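Local structure of fiber protein (Human adenovirus 14, 3F0Y) at residues 16-27 against 38-46. The protein forms the trimeric knob at the tip of the viral fiber, which probably engages cell-surface receptors during attachment of the virus. Numbering follows the deposited sequence.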
loop_
_atom_site.group_PDB
_atom_site.type_symbol
_atom_site.label_atom_id
_atom_site.label_comp_id
_atom_site.label_asym_id
_atom_site.label_seq_id
_atom_site.Cartn_x
_atom_site.Cartn_y
_atom_site.Cartn_z
ATOM N N THR A 16 1.189 16.866 5.534
ATOM C CA THR A 16 1.172 16.630 4.096
ATOM C C THR A 16 2.059 17.646 3.384
ATOM O O THR A 16 2.025 18.833 3.696
ATOM C CB THR A 16 -0.258 16.749 3.534
ATOM O OG1 THR A 16 -1.059 15.674 4.034
ATOM C CG2 THR A 16 -0.256 16.707 2.010
ATOM N N LEU A 17 2.864 17.158 2.445
ATOM C CA LEU A 17 3.608 18.001 1.519
ATOM C C LEU A 17 3.223 17.527 0.127
ATOM O O LEU A 17 3.505 16.385 -0.233
ATOM C CB LEU A 17 5.113 17.845 1.748
ATOM C CG LEU A 17 6.048 18.744 0.938
ATOM C CD1 LEU A 17 5.773 20.213 1.226
ATOM C CD2 LEU A 17 7.502 18.398 1.237
ATOM N N TRP A 18 2.558 18.382 -0.647
ATOM C CA TRP A 18 1.988 17.938 -1.920
ATOM C C TRP A 18 1.952 19.010 -3.009
ATOM O O TRP A 18 2.327 20.159 -2.781
ATOM C CB TRP A 18 0.592 17.329 -1.684
ATOM C CG TRP A 18 -0.524 18.299 -1.402
ATOM C CD1 TRP A 18 -0.416 19.610 -1.041
ATOM C CD2 TRP A 18 -1.928 18.010 -1.435
ATOM N NE1 TRP A 18 -1.661 20.159 -0.868
ATOM C CE2 TRP A 18 -2.609 19.198 -1.095
ATOM C CE3 TRP A 18 -2.675 16.862 -1.724
ATOM C CZ2 TRP A 18 -4.002 19.271 -1.035
ATOM C CZ3 TRP A 18 -4.059 16.934 -1.665
ATOM C CH2 TRP A 18 -4.708 18.134 -1.322
ATOM N N THR A 19 1.504 18.599 -4.192
ATOM C CA THR A 19 1.387 19.473 -5.358
ATOM C C THR A 19 0.028 20.163 -5.438
ATOM O O THR A 19 -0.168 21.061 -6.260
ATOM C CB THR A 19 1.533 18.653 -6.650
ATOM O OG1 THR A 19 0.560 17.600 -6.646
ATOM C CG2 THR A 19 2.926 18.059 -6.761
ATOM N N GLY A 20 -0.912 19.726 -4.601
ATOM C CA GLY A 20 -2.307 20.132 -4.715
ATOM C C GLY A 20 -3.030 19.205 -5.673
ATOM O O GLY A 20 -2.397 18.436 -6.403
ATOM N N VAL A 21 -4.357 19.277 -5.671
ATOM C CA VAL A 21 -5.184 18.419 -6.515
ATOM C C VAL A 21 -5.438 19.075 -7.871
ATOM O O VAL A 21 -5.883 20.221 -7.936
ATOM C CB VAL A 21 -6.539 18.116 -5.845
ATOM C CG1 VAL A 21 -7.376 17.195 -6.717
ATOM C CG2 VAL A 21 -6.325 17.501 -4.471
ATOM N N ASN A 22 -5.148 18.338 -8.943
ATOM C CA ASN A 22 -5.409 18.774 -10.316
ATOM C C ASN A 22 -5.106 20.257 -10.552
ATOM O O ASN A 22 -6.027 21.070 -10.697
ATOM C CB ASN A 22 -6.858 18.451 -10.705
ATOM C CG ASN A 22 -7.120 18.620 -12.194
ATOM O OD1 ASN A 22 -6.319 18.201 -13.032
ATOM N ND2 ASN A 22 -8.254 19.229 -12.530
ATOM N N PRO A 23 -3.811 20.618 -10.580
ATOM C CA PRO A 23 -3.437 22.005 -10.866
ATOM C C PRO A 23 -4.009 22.478 -12.201
ATOM O O PRO A 23 -4.176 21.675 -13.120
ATOM C CB PRO A 23 -1.906 21.959 -10.923
ATOM C CG PRO A 23 -1.521 20.741 -10.168
ATOM C CD PRO A 23 -2.634 19.762 -10.348
ATOM N N THR A 24 -4.317 23.768 -12.296
ATOM C CA THR A 24 -4.895 24.337 -13.515
ATOM C C THR A 24 -3.978 24.117 -14.716
ATOM O O THR A 24 -4.421 23.650 -15.765
ATOM C CB THR A 24 -5.169 25.846 -13.351
ATOM O OG1 THR A 24 -6.086 26.049 -12.270
ATOM C CG2 THR A 24 -5.758 26.435 -14.627
ATOM N N GLU A 25 -2.700 24.448 -14.543
ATOM C CA GLU A 25 -1.708 24.312 -15.602
ATOM C C GLU A 25 -0.734 23.181 -15.304
ATOM O O GLU A 25 -0.559 22.785 -14.150
ATOM C CB GLU A 25 -0.929 25.621 -15.763
ATOM C CG GLU A 25 -1.793 26.840 -16.087
ATOM C CD GLU A 25 -2.613 26.672 -17.356
ATOM O OE1 GLU A 25 -2.123 26.037 -18.315
ATOM O OE2 GLU A 25 -3.753 27.183 -17.396
ATOM N N ALA A 26 -0.097 22.672 -16.355
ATOM C CA ALA A 26 0.955 21.672 -16.214
ATOM C C ALA A 26 2.052 22.194 -15.287
ATOM O O ALA A 26 2.519 23.325 -15.443
ATOM C CB ALA A 26 1.532 21.317 -17.578
ATOM N N ASN A 27 2.444 21.371 -14.316
ATOM C CA ASN A 27 3.459 21.744 -13.328
ATOM C C ASN A 27 4.759 20.958 -13.488
ATOM O O ASN A 27 5.691 21.125 -12.699
ATOM C CB ASN A 27 2.910 21.555 -11.904
ATOM C CG ASN A 27 2.617 20.094 -11.566
ATOM O OD1 ASN A 27 2.798 19.201 -12.393
ATOM N ND2 ASN A 27 2.157 19.853 -10.343
ATOM N N ASP A 38 4.774 19.618 -19.672
ATOM C CA ASP A 38 3.981 18.754 -20.552
ATOM C C ASP A 38 2.935 17.907 -19.816
ATOM O O ASP A 38 2.166 17.188 -20.453
ATOM C CB ASP A 38 4.902 17.855 -21.393
ATOM C CG ASP A 38 5.901 17.068 -20.553
ATOM O OD1 ASP A 38 5.721 16.967 -19.319
ATOM O OD2 ASP A 38 6.877 16.551 -21.131
ATOM N N CYS A 39 2.901 17.992 -18.487
ATOM C CA CYS A 39 1.947 17.211 -17.700
ATOM C C CYS A 39 1.762 17.767 -16.293
ATOM O O CYS A 39 2.509 18.641 -15.847
ATOM C CB CYS A 39 2.400 15.750 -17.609
ATOM S SG CYS A 39 3.894 15.503 -16.629
ATOM N N LYS A 40 0.749 17.249 -15.606
ATOM C CA LYS A 40 0.534 17.538 -14.195
ATOM C C LYS A 40 1.031 16.349 -13.377
ATOM O O LYS A 40 0.496 15.247 -13.498
ATOM C CB LYS A 40 -0.949 17.765 -13.908
ATOM C CG LYS A 40 -1.610 18.828 -14.764
ATOM C CD LYS A 40 -3.108 18.859 -14.518
ATOM C CE LYS A 40 -3.822 19.766 -15.508
ATOM N NZ LYS A 40 -5.258 19.934 -15.155
ATOM N N LEU A 41 2.065 16.570 -12.570
ATOM C CA LEU A 41 2.512 15.570 -11.608
ATOM C C LEU A 41 1.726 15.794 -10.326
ATOM O O LEU A 41 1.813 16.862 -9.718
ATOM C CB LEU A 41 4.013 15.695 -11.338
ATOM C CG LEU A 41 4.629 14.688 -10.359
ATOM C CD1 LEU A 41 4.582 13.275 -10.929
ATOM C CD2 LEU A 41 6.058 15.080 -10.016
ATOM N N ILE A 42 0.939 14.796 -9.937
ATOM C CA ILE A 42 0.211 14.829 -8.678
ATOM C C ILE A 42 1.017 14.010 -7.673
ATOM O O ILE A 42 1.131 12.793 -7.806
ATOM C CB ILE A 42 -1.217 14.253 -8.815
ATOM C CG1 ILE A 42 -1.942 14.864 -10.020
ATOM C CG2 ILE A 42 -2.014 14.503 -7.541
ATOM C CD1 ILE A 42 -2.063 16.375 -9.975
ATOM N N LEU A 43 1.603 14.693 -6.693
ATOM C CA LEU A 43 2.431 14.045 -5.684
ATOM C C LEU A 43 1.972 14.475 -4.303
ATOM O O LEU A 43 1.852 15.667 -4.033
ATOM C CB LEU A 43 3.902 14.418 -5.876
ATOM C CG LEU A 43 4.885 13.795 -4.880
ATOM C CD1 LEU A 43 4.870 12.272 -4.986
ATOM C CD2 LEU A 43 6.286 14.343 -5.095
ATOM N N THR A 44 1.715 13.495 -3.440
ATOM C CA THR A 44 1.315 13.746 -2.063
ATOM C C THR A 44 2.210 12.937 -1.135
ATOM O O THR A 44 2.245 11.705 -1.211
ATOM C CB THR A 44 -0.160 13.359 -1.829
ATOM O OG1 THR A 44 -0.983 14.008 -2.806
ATOM C CG2 THR A 44 -0.612 13.757 -0.428
ATOM N N LEU A 45 2.944 13.640 -0.276
ATOM C CA LEU A 45 3.797 13.012 0.726
ATOM C C LEU A 45 3.168 13.239 2.090
ATOM O O LEU A 45 3.012 14.382 2.518
ATOM C CB LEU A 45 5.199 13.624 0.698
ATOM C CG LEU A 45 5.922 13.623 -0.651
ATOM C CD1 LEU A 45 7.212 14.415 -0.551
ATOM C CD2 LEU A 45 6.195 12.197 -1.122
ATOM N N VAL A 46 2.800 12.154 2.766
ATOM C CA VAL A 46 2.195 12.244 4.089
ATOM C C VAL A 46 3.094 11.597 5.135
ATOM O O VAL A 46 3.548 10.466 4.960
ATOM C CB VAL A 46 0.813 11.577 4.126
ATOM C CG1 VAL A 46 0.200 11.705 5.517
ATOM C CG2 VAL A 46 -0.099 12.195 3.076
#
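Leu-17 and Leu-45 form the hydrogen-bonded pair that fastens strand 16-18, one of the two outermost strands of its sheet within this chain, antiparallel to strand 39-48 in the fiber knob's beta-sandwich. Leu-17 N to Leu-45 O is 2.8 Å, and the return bond from Leu-45 N to Leu-17 O is just as short. Beyond Trp-18 the chain turns into a loop and side chains begin to stand in for backbone partners. Thr-19 N still donates to Leu-43 O, but Leu-43 N is met by Thr-19 OG1 (3.1 Å); that hydroxyl, set between backbone N and carbonyl carbon (chi1 56°), also donates to Gly-20 O. Trp-18 lays its ring between Gly-20 CA over one face and Thr-16 CG2 under the other, with Thr-44 OG1 at its edge; its NE1 reaches Asn-106 O.

Lys-40 runs outward along the loop: CB lies 4.3 Å from Asn-27 OD1, CG 4.1 Å from Ala-26 CA, and the chain, extended beyond CG, carries CD to 3.3 Å from Pro-23 O. Its CE lies 3.1 Å from that same Pro-23 O, and NZ donates to both this oxygen and Asn-22 OD1, the latter from above its carbonyl plane. One residue on, the Asn-27 amide copies a strand's edge: OD1 takes Leu-41 N on a lone pair at 2.7 Å, and ND2 gives one of its hydrogens to Leu-41 O at 3.1 Å.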